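Local coordinates for protein pectate lyase (Erwinia chrysanthemi, PDB 1RU4) that probably cleaves pectate, the polygalacturonate backbone of plant cell-wall pectin, by eliminative lyase chemistry, on a parallel beta-helix scaffold, at residues Gly195-Val199 and Lys219-Ser225; Tyr290-Tyr296 and Val314-Val320. All coordinates share one frame; numbering follows the deposited sequence.

Contact 1: residues Gly195-Val199 and Lys219-Ser225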
ATOM      1  N   GLY A 195       1.661   5.123  14.592  1.00  7.03           N
ATOM      2  CA  GLY A 195       2.199   6.019  13.580  1.00  7.37           C
ATOM      3  C   GLY A 195       2.421   5.542  12.157  1.00  6.96           C
ATOM      4  O   GLY A 195       2.988   6.287  11.359  1.00  7.10           O
ATOM      5  N   ASN A 196       1.981   4.333  11.823  1.00  6.79           N
ATOM      6  CA  ASN A 196       2.151   3.828  10.461  1.00  6.90           C
ATOM      7  C   ASN A 196       1.153   4.466   9.494  1.00  7.11           C
ATOM      8  O   ASN A 196      -0.034   4.589   9.806  1.00  7.10           O
ATOM      9  CB  ASN A 196       2.061   2.301  10.446  1.00  6.28           C
ATOM     10  CG  ASN A 196       3.169   1.652  11.261  1.00  5.67           C
ATOM     11  OD1 ASN A 196       4.347   1.966  11.084  1.00  5.11           O
ATOM     12  ND2 ASN A 196       2.795   0.756  12.167  1.00  6.02           N
ATOM     13  N   ARG A 197       1.652   4.898   8.337  1.00  6.43           N
ATOM     14  CA  ARG A 197       0.849   5.644   7.364  1.00  8.40           C
ATOM     15  C   ARG A 197       1.058   5.181   5.928  1.00  7.42           C
ATOM     16  O   ARG A 197       2.161   4.796   5.548  1.00  6.98           O
ATOM     17  CB  ARG A 197       1.191   7.135   7.433  1.00 12.71           C
ATOM     18  CG  ARG A 197       0.931   7.796   8.770  1.00 16.17           C
ATOM     19  CD  ARG A 197       1.312   9.265   8.722  1.00 20.45           C
ATOM     20  NE  ARG A 197       0.505  10.007   7.755  1.00 23.64           N
ATOM     21  CZ  ARG A 197       0.444  11.334   7.695  1.00 25.26           C
ATOM     22  NH1 ARG A 197       1.144  12.075   8.547  1.00 26.94           N
ATOM     23  NH2 ARG A 197      -0.325  11.924   6.790  1.00 26.21           N
ATOM     24  N   PHE A 198      -0.007   5.274   5.134  1.00  4.57           N
ATOM     25  CA  PHE A 198       0.012   4.916   3.714  1.00  4.77           C
ATOM     26  C   PHE A 198      -0.584   6.065   2.901  1.00  4.63           C
ATOM     27  O   PHE A 198      -1.685   6.533   3.196  1.00  6.52           O
ATOM     28  CB  PHE A 198      -0.811   3.644   3.476  1.00  3.84           C
ATOM     29  CG  PHE A 198      -0.255   2.429   4.155  1.00  5.20           C
ATOM     30  CD1 PHE A 198      -0.407   2.251   5.525  1.00  5.57           C
ATOM     31  CD2 PHE A 198       0.452   1.475   3.430  1.00  6.25           C
ATOM     32  CE1 PHE A 198       0.141   1.143   6.164  1.00  7.55           C
ATOM     33  CE2 PHE A 198       1.005   0.363   4.062  1.00  7.03           C
ATOM     34  CZ  PHE A 198       0.851   0.197   5.431  1.00  7.33           C
ATOM     35  N   VAL A 199       0.146   6.526   1.887  1.00  4.02           N
ATOM     36  CA  VAL A 199      -0.319   7.633   1.049  1.00  4.24           C
ATOM     37  C   VAL A 199      -0.042   7.358  -0.431  1.00  4.35           C
ATOM     38  O   VAL A 199       1.074   6.997  -0.801  1.00  5.38           O
ATOM     39  CB  VAL A 199       0.359   8.976   1.440  1.00  5.78           C
ATOM     40  CG1 VAL A 199      -0.255  10.128   0.662  1.00  8.26           C
ATOM     41  CG2 VAL A 199       0.241   9.225   2.935  1.00 10.24           C
ATOM     42  N   LYS A 219      -3.780   3.276  15.750  1.00  8.42           N
ATOM     43  CA  LYS A 219      -4.344   4.031  14.635  1.00  7.70           C
ATOM     44  C   LYS A 219      -3.459   4.020  13.392  1.00  6.92           C
ATOM     45  O   LYS A 219      -2.256   4.281  13.469  1.00  6.62           O
ATOM     46  CB  LYS A 219      -4.607   5.478  15.063  1.00  8.59           C
ATOM     47  CG  LYS A 219      -5.028   6.410  13.933  1.00  9.74           C
ATOM     48  CD  LYS A 219      -5.366   7.795  14.466  1.00 10.24           C
ATOM     49  CE  LYS A 219      -5.843   8.720  13.359  1.00 11.83           C
ATOM     50  NZ  LYS A 219      -6.251  10.051  13.896  1.00 14.86           N
ATOM     51  N   VAL A 220      -4.071   3.688  12.257  1.00  5.45           N
ATOM     52  CA  VAL A 220      -3.410   3.723  10.954  1.00  4.86           C
ATOM     53  C   VAL A 220      -4.109   4.778  10.105  1.00  4.73           C
ATOM     54  O   VAL A 220      -5.332   4.922  10.163  1.00  5.14           O
ATOM     55  CB  VAL A 220      -3.502   2.361  10.222  1.00  4.34           C
ATOM     56  CG1 VAL A 220      -2.850   2.452   8.841  1.00  6.09           C
ATOM     57  CG2 VAL A 220      -2.826   1.278  11.044  1.00  4.96           C
ATOM     58  N   VAL A 221      -3.323   5.530   9.342  1.00  3.86           N
ATOM     59  CA  VAL A 221      -3.853   6.557   8.450  1.00  4.53           C
ATOM     60  C   VAL A 221      -3.608   6.148   6.998  1.00  4.57           C
ATOM     61  O   VAL A 221      -2.483   5.809   6.626  1.00  5.93           O
ATOM     62  CB  VAL A 221      -3.186   7.930   8.716  1.00  5.37           C
ATOM     63  CG1 VAL A 221      -3.741   8.984   7.768  1.00  6.74           C
ATOM     64  CG2 VAL A 221      -3.417   8.356  10.161  1.00  7.70           C
ATOM     65  N   ILE A 222      -4.676   6.150   6.200  1.00  3.19           N
ATOM     66  CA  ILE A 222      -4.605   5.806   4.778  1.00  4.22           C
ATOM     67  C   ILE A 222      -5.181   6.974   3.973  1.00  4.61           C
ATOM     68  O   ILE A 222      -6.324   7.383   4.186  1.00  4.95           O
ATOM     69  CB  ILE A 222      -5.408   4.513   4.465  1.00  2.58           C
ATOM     70  CG1 ILE A 222      -4.836   3.332   5.258  1.00  4.22           C
ATOM     71  CG2 ILE A 222      -5.368   4.214   2.961  1.00  4.56           C
ATOM     72  CD1 ILE A 222      -5.675   2.074   5.183  1.00  4.69           C
ATOM     73  N   GLU A 223      -4.378   7.516   3.060  1.00  3.60           N
ATOM     74  CA  GLU A 223      -4.782   8.683   2.273  1.00  4.89           C
ATOM     75  C   GLU A 223      -4.504   8.490   0.788  1.00  4.11           C
ATOM     76  O   GLU A 223      -3.499   7.887   0.412  1.00  5.14           O
ATOM     77  CB  GLU A 223      -4.037   9.931   2.765  1.00  7.61           C
ATOM     78  CG  GLU A 223      -4.310  10.288   4.224  1.00  9.94           C
ATOM     79  CD  GLU A 223      -3.348  11.329   4.775  1.00 12.32           C
ATOM     80  OE1 GLU A 223      -2.123  11.184   4.575  1.00 12.63           O
ATOM     81  OE2 GLU A 223      -3.816  12.282   5.432  1.00 14.21           O
ATOM     82  N   ASN A 224      -5.412   8.993  -0.046  1.00  4.07           N
ATOM     83  CA  ASN A 224      -5.250   8.975  -1.502  1.00  5.22           C
ATOM     84  C   ASN A 224      -4.806   7.623  -2.060  1.00  5.84           C
ATOM     85  O   ASN A 224      -3.943   7.561  -2.935  1.00  6.28           O
ATOM     86  CB  ASN A 224      -4.261  10.070  -1.923  1.00  8.31           C
ATOM     87  CG  ASN A 224      -4.776  11.468  -1.623  1.00 13.64           C
ATOM     88  OD1 ASN A 224      -5.223  12.181  -2.521  1.00 20.10           O
ATOM     89  ND2 ASN A 224      -4.723  11.864  -0.354  1.00 16.98           N
ATOM     90  N   SER A 225      -5.423   6.549  -1.571  1.00  4.13           N
ATOM     91  CA  SER A 225      -5.037   5.196  -1.960  1.00  4.09           C
ATOM     92  C   SER A 225      -6.157   4.404  -2.642  1.00  4.73           C
ATOM     93  O   SER A 225      -7.322   4.803  -2.610  1.00  5.67           O
ATOM     94  CB  SER A 225      -4.503   4.437  -0.741  1.00  4.42           C
ATOM     95  OG  SER A 225      -3.318   5.049  -0.242  1.00  4.34           O
TER
HETATM   96  O   HOH W   1      -0.992   5.461  15.598  1.00  8.87           O
HETATM   97  O   HOH W   2       0.160   2.389  13.201  1.00  7.36           O
HETATM   98  O   HOH W   3      -0.817   6.188  11.982  1.00  8.16           O
HETATM   99  O   HOH W   4      -1.222   8.559   5.567  1.00 29.69           O
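Arg-197 and Glu-223 are joined by a salt bridge on the outward side of two neighbouring parallel strands, whose local axes lie 4.8 Å apart. Followed from its root, the arginine first lies alongside Val-221: CB sits near Val-221 O, and CG packs 4.1 Å from Val-221 CB. The chain then bends at chi3 (63°), which brings the guanidinium round toward Glu-223. There NE donates to a water that also lies within hydrogen-bonding distance of Glu-223 OE1 and Phe-198 O, and NH2 reaches the same OE1 at 2.9 Å. That oxygen lies in the guanidinium plane but is approached 33° out of the carboxylate plane, on its syn side; the two planes are 61° apart. Val-199 CG2 touches OE1 as well, at 3.5 Å. Beneath these side chains, Phe-198 N bonds Val-221 O and Glu-223 N bonds Phe-198 O, both at 2.9 Å. On the opposite face Phe-198 pairs with Ile-222, its CD1 also meets Val-220 CG1 at 4.1 Å, and its ring meets Phe-186. Before the strands, three waters link Lys-219 O to Gly-195 and Asn-196. Such in-register stacking, here with Phe-198 and Ile-222 buried, is that of successive coils of a right-handed parallel beta-helix.

Contact 2: residues Tyr290-Tyr296 and Val314-Val320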
ATOM      1  N   TYR A 290     -17.105   1.692  -5.597  1.00  3.41           N
ATOM      2  CA  TYR A 290     -17.855   1.316  -6.798  1.00  3.80           C
ATOM      3  C   TYR A 290     -17.866  -0.180  -7.100  1.00  3.73           C
ATOM      4  O   TYR A 290     -16.824  -0.835  -7.098  1.00  4.43           O
ATOM      5  CB  TYR A 290     -17.277   2.076  -8.008  1.00  3.46           C
ATOM      6  CG  TYR A 290     -17.805   1.662  -9.371  1.00  3.82           C
ATOM      7  CD1 TYR A 290     -19.106   1.971  -9.761  1.00  4.58           C
ATOM      8  CD2 TYR A 290     -16.985   0.994 -10.288  1.00  4.79           C
ATOM      9  CE1 TYR A 290     -19.579   1.632 -11.032  1.00  5.51           C
ATOM     10  CE2 TYR A 290     -17.450   0.653 -11.562  1.00  4.52           C
ATOM     11  CZ  TYR A 290     -18.747   0.978 -11.923  1.00  5.25           C
ATOM     12  OH  TYR A 290     -19.217   0.656 -13.177  1.00  6.09           O
ATOM     13  N   LYS A 291     -19.064  -0.707  -7.347  1.00  4.92           N
ATOM     14  CA  LYS A 291     -19.256  -2.079  -7.810  1.00  5.81           C
ATOM     15  C   LYS A 291     -18.434  -3.148  -7.076  1.00  4.99           C
ATOM     16  O   LYS A 291     -17.733  -3.953  -7.696  1.00  5.86           O
ATOM     17  CB  LYS A 291     -19.028  -2.137  -9.329  1.00  8.76           C
ATOM     18  CG  LYS A 291     -19.678  -3.320 -10.032  1.00 13.69           C
ATOM     19  CD  LYS A 291     -19.837  -3.068 -11.530  1.00 18.71           C
ATOM     20  CE  LYS A 291     -20.882  -1.993 -11.800  1.00 21.03           C
ATOM     21  NZ  LYS A 291     -21.162  -1.807 -13.251  1.00 24.42           N
ATOM     22  N   ASN A 292     -18.485  -3.108  -5.747  1.00  4.15           N
ATOM     23  CA  ASN A 292     -17.897  -4.160  -4.917  1.00  3.35           C
ATOM     24  C   ASN A 292     -19.050  -5.090  -4.541  1.00  3.58           C
ATOM     25  O   ASN A 292     -20.203  -4.811  -4.874  1.00  6.04           O
ATOM     26  CB  ASN A 292     -17.309  -3.577  -3.625  1.00  4.36           C
ATOM     27  CG  ASN A 292     -16.175  -2.605  -3.875  1.00  4.67           C
ATOM     28  OD1 ASN A 292     -15.042  -3.009  -4.143  1.00  4.19           O
ATOM     29  ND2 ASN A 292     -16.465  -1.311  -3.752  1.00  3.86           N
ATOM     30  N   GLY A 293     -18.746  -6.187  -3.847  1.00  4.12           N
ATOM     31  CA  GLY A 293     -19.809  -7.038  -3.336  1.00  4.05           C
ATOM     32  C   GLY A 293     -20.700  -6.206  -2.424  1.00  3.98           C
ATOM     33  O   GLY A 293     -21.928  -6.292  -2.479  1.00  4.82           O
ATOM     34  N   ILE A 294     -20.055  -5.386  -1.596  1.00  3.84           N
ATOM     35  CA  ILE A 294     -20.700  -4.421  -0.701  1.00  4.04           C
ATOM     36  C   ILE A 294     -19.766  -3.210  -0.722  1.00  3.36           C
ATOM     37  O   ILE A 294     -18.561  -3.365  -0.550  1.00  4.92           O
ATOM     38  CB  ILE A 294     -20.781  -4.963   0.755  1.00  4.45           C
ATOM     39  CG1 ILE A 294     -21.799  -6.105   0.849  1.00  4.71           C
ATOM     40  CG2 ILE A 294     -21.128  -3.836   1.732  1.00  6.24           C
ATOM     41  CD1 ILE A 294     -21.758  -6.853   2.171  1.00  5.57           C
ATOM     42  N   ASN A 295     -20.301  -2.013  -0.957  1.00  2.26           N
ATOM     43  CA  ASN A 295     -19.442  -0.832  -1.036  1.00  2.45           C
ATOM     44  C   ASN A 295     -18.872  -0.371   0.303  1.00  3.15           C
ATOM     45  O   ASN A 295     -17.666  -0.130   0.411  1.00  3.88           O
ATOM     46  CB  ASN A 295     -20.137   0.311  -1.781  1.00  3.49           C
ATOM     47  CG  ASN A 295     -20.131   0.107  -3.291  1.00  2.92           C
ATOM     48  OD1 ASN A 295     -19.367  -0.707  -3.816  1.00  4.03           O
ATOM     49  ND2 ASN A 295     -20.989   0.837  -3.993  1.00  4.18           N
ATOM     50  N   TYR A 296     -19.732  -0.240   1.311  1.00  3.80           N
ATOM     51  CA  TYR A 296     -19.295   0.089   2.670  1.00  5.17           C
ATOM     52  C   TYR A 296     -20.021  -0.859   3.612  1.00  5.25           C
ATOM     53  O   TYR A 296     -21.252  -0.881   3.646  1.00  5.21           O
ATOM     54  CB  TYR A 296     -19.637   1.542   3.050  1.00  4.40           C
ATOM     55  CG  TYR A 296     -18.971   2.614   2.208  1.00  4.65           C
ATOM     56  CD1 TYR A 296     -19.545   3.038   1.013  1.00  4.40           C
ATOM     57  CD2 TYR A 296     -17.776   3.214   2.616  1.00  4.35           C
ATOM     58  CE1 TYR A 296     -18.950   4.030   0.241  1.00  3.99           C
ATOM     59  CE2 TYR A 296     -17.170   4.213   1.849  1.00  3.46           C
ATOM     60  CZ  TYR A 296     -17.766   4.612   0.662  1.00  4.96           C
ATOM     61  OH  TYR A 296     -17.182   5.593  -0.109  1.00  4.87           O
ATOM     62  N   VAL A 314     -18.952   8.596  -1.401  1.00  4.56           N
ATOM     63  CA  VAL A 314     -19.746   8.182  -2.552  1.00  4.52           C
ATOM     64  C   VAL A 314     -19.825   6.662  -2.653  1.00  4.43           C
ATOM     65  O   VAL A 314     -18.825   5.965  -2.488  1.00  5.19           O
ATOM     66  CB  VAL A 314     -19.143   8.733  -3.871  1.00  5.17           C
ATOM     67  CG1 VAL A 314     -19.781   8.061  -5.083  1.00  8.14           C
ATOM     68  CG2 VAL A 314     -19.337  10.232  -3.942  1.00  6.64           C
ATOM     69  N   SER A 315     -21.032   6.166  -2.910  1.00  4.83           N
ATOM     70  CA  SER A 315     -21.266   4.750  -3.171  1.00  4.40           C
ATOM     71  C   SER A 315     -22.020   4.641  -4.490  1.00  4.88           C
ATOM     72  O   SER A 315     -23.002   5.352  -4.705  1.00  5.65           O
ATOM     73  CB  SER A 315     -22.106   4.124  -2.059  1.00  4.07           C
ATOM     74  OG  SER A 315     -22.474   2.798  -2.397  1.00  5.33           O
ATOM     75  N   LEU A 316     -21.552   3.762  -5.373  1.00  5.35           N
ATOM     76  CA  LEU A 316     -22.197   3.561  -6.666  1.00  6.46           C
ATOM     77  C   LEU A 316     -22.219   2.091  -7.077  1.00  6.34           C
ATOM     78  O   LEU A 316     -21.210   1.393  -6.975  1.00  5.91           O
ATOM     79  CB  LEU A 316     -21.492   4.390  -7.749  1.00  7.66           C
ATOM     80  CG  LEU A 316     -22.060   4.309  -9.170  1.00  9.34           C
ATOM     81  CD1 LEU A 316     -23.458   4.907  -9.213  1.00 11.31           C
ATOM     82  CD2 LEU A 316     -21.138   5.047 -10.132  1.00 10.30           C
ATOM     83  N   SER A 317     -23.393   1.627  -7.502  1.00  6.17           N
ATOM     84  CA  SER A 317     -23.582   0.275  -8.030  1.00  6.57           C
ATOM     85  C   SER A 317     -23.338  -0.900  -7.075  1.00  7.12           C
ATOM     86  O   SER A 317     -22.937  -1.984  -7.503  1.00  8.75           O
ATOM     87  CB  SER A 317     -22.779   0.097  -9.322  1.00  6.63           C
ATOM     88  OG  SER A 317     -23.198   1.035 -10.304  1.00 10.47           O
ATOM     89  N   ALA A 318     -23.583  -0.669  -5.787  1.00  6.45           N
ATOM     90  CA  ALA A 318     -23.553  -1.707  -4.751  1.00  5.82           C
ATOM     91  C   ALA A 318     -24.119  -1.102  -3.471  1.00  5.41           C
ATOM     92  O   ALA A 318     -24.307   0.116  -3.392  1.00  6.77           O
ATOM     93  CB  ALA A 318     -22.140  -2.238  -4.532  1.00  6.47           C
ATOM     94  N   SER A 319     -24.415  -1.937  -2.479  1.00  6.22           N
ATOM     95  CA  SER A 319     -25.081  -1.451  -1.271  1.00  6.37           C
ATOM     96  C   SER A 319     -24.176  -0.881  -0.187  1.00  5.96           C
ATOM     97  O   SER A 319     -22.963  -1.100  -0.179  1.00  5.12           O
ATOM     98  CB  SER A 319     -25.983  -2.538  -0.673  1.00  7.17           C
ATOM     99  OG  SER A 319     -25.223  -3.559  -0.048  1.00  6.47           O
ATOM    100  N   VAL A 320     -24.802  -0.154   0.738  1.00  6.06           N
ATOM    101  CA  VAL A 320     -24.116   0.479   1.857  1.00  6.29           C
ATOM    102  C   VAL A 320     -24.856   0.200   3.157  1.00  6.05           C
ATOM    103  O   VAL A 320     -26.073   0.354   3.233  1.00  6.60           O
ATOM    104  CB  VAL A 320     -24.064   2.015   1.696  1.00  9.98           C
ATOM    105  CG1 VAL A 320     -23.341   2.650   2.872  1.00  9.82           C
ATOM    106  CG2 VAL A 320     -23.388   2.380   0.415  1.00 11.95           C
TER
HETATM  107  O   HOH W   5     -24.194  -4.911  -2.139  1.00  7.75           O
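Asn-295 reaches from a corner of one coil of the parallel beta-helix across to Ser-315 and Leu-316 of the next, an internal asparagine bridging stacked turns. Its ND2 donates to Ser-315 OG at 2.9 Å (169° at the hydrogen) and to Leu-316 O at 3.0 Å, and both acceptors lie close to the amide plane. Leu-316 O is shared: Lys-291 N approaches it nearly head-on, whereas ND2 stands above the carbonyl plane, 70° out of it. The next shell fixes the amide's rotation, because OD1 accepts from Asn-292 N and Asn-292 ND2. Asn-292 is held in turn by Asn-268 and Ala-265 of the preceding coil. Asn-295 N bonds Ser-319 O, so this one residue grips the second segment through backbone and side chain. The parallel register shifts by two between Tyr-290/Leu-316 and Tyr-296/Val-320, because the connection in 314-320 is two residues shorter. Tyr-290 CD1 lies 3.7 Å from Leu-316 CD2, while Lys-291 CB sits over the centre of the tyrosine ring. Farther along, Tyr-296 stacks on Phe-273; with CG anti to the carbonyl carbon (chi1 -63°), its ring meets Ser-315 CB edge-on, and OH donates to Val-314 O at 2.9 Å.

Overall arrangement
Contact 1 and contact 2 both join one coil of the same right-handed beta-helix to the next, with 19 and 17 residues between their segments. They follow in series along the chain, their centres about 22 Å apart and their nearest atoms about 10 Å apart, so neither touches the other. Contact 1 is the more central, about 9 Å from the centre of the chain against about 21 Å for contact 2. Its strands stay in register, whereas 290-296 and 314-320 pair in two places separated by a shift of register. Bound calcium ions lie about 13 Å from the Ile-222 side chain and about 12 Å from that of Val-314; at those distances neither residue is a ligand.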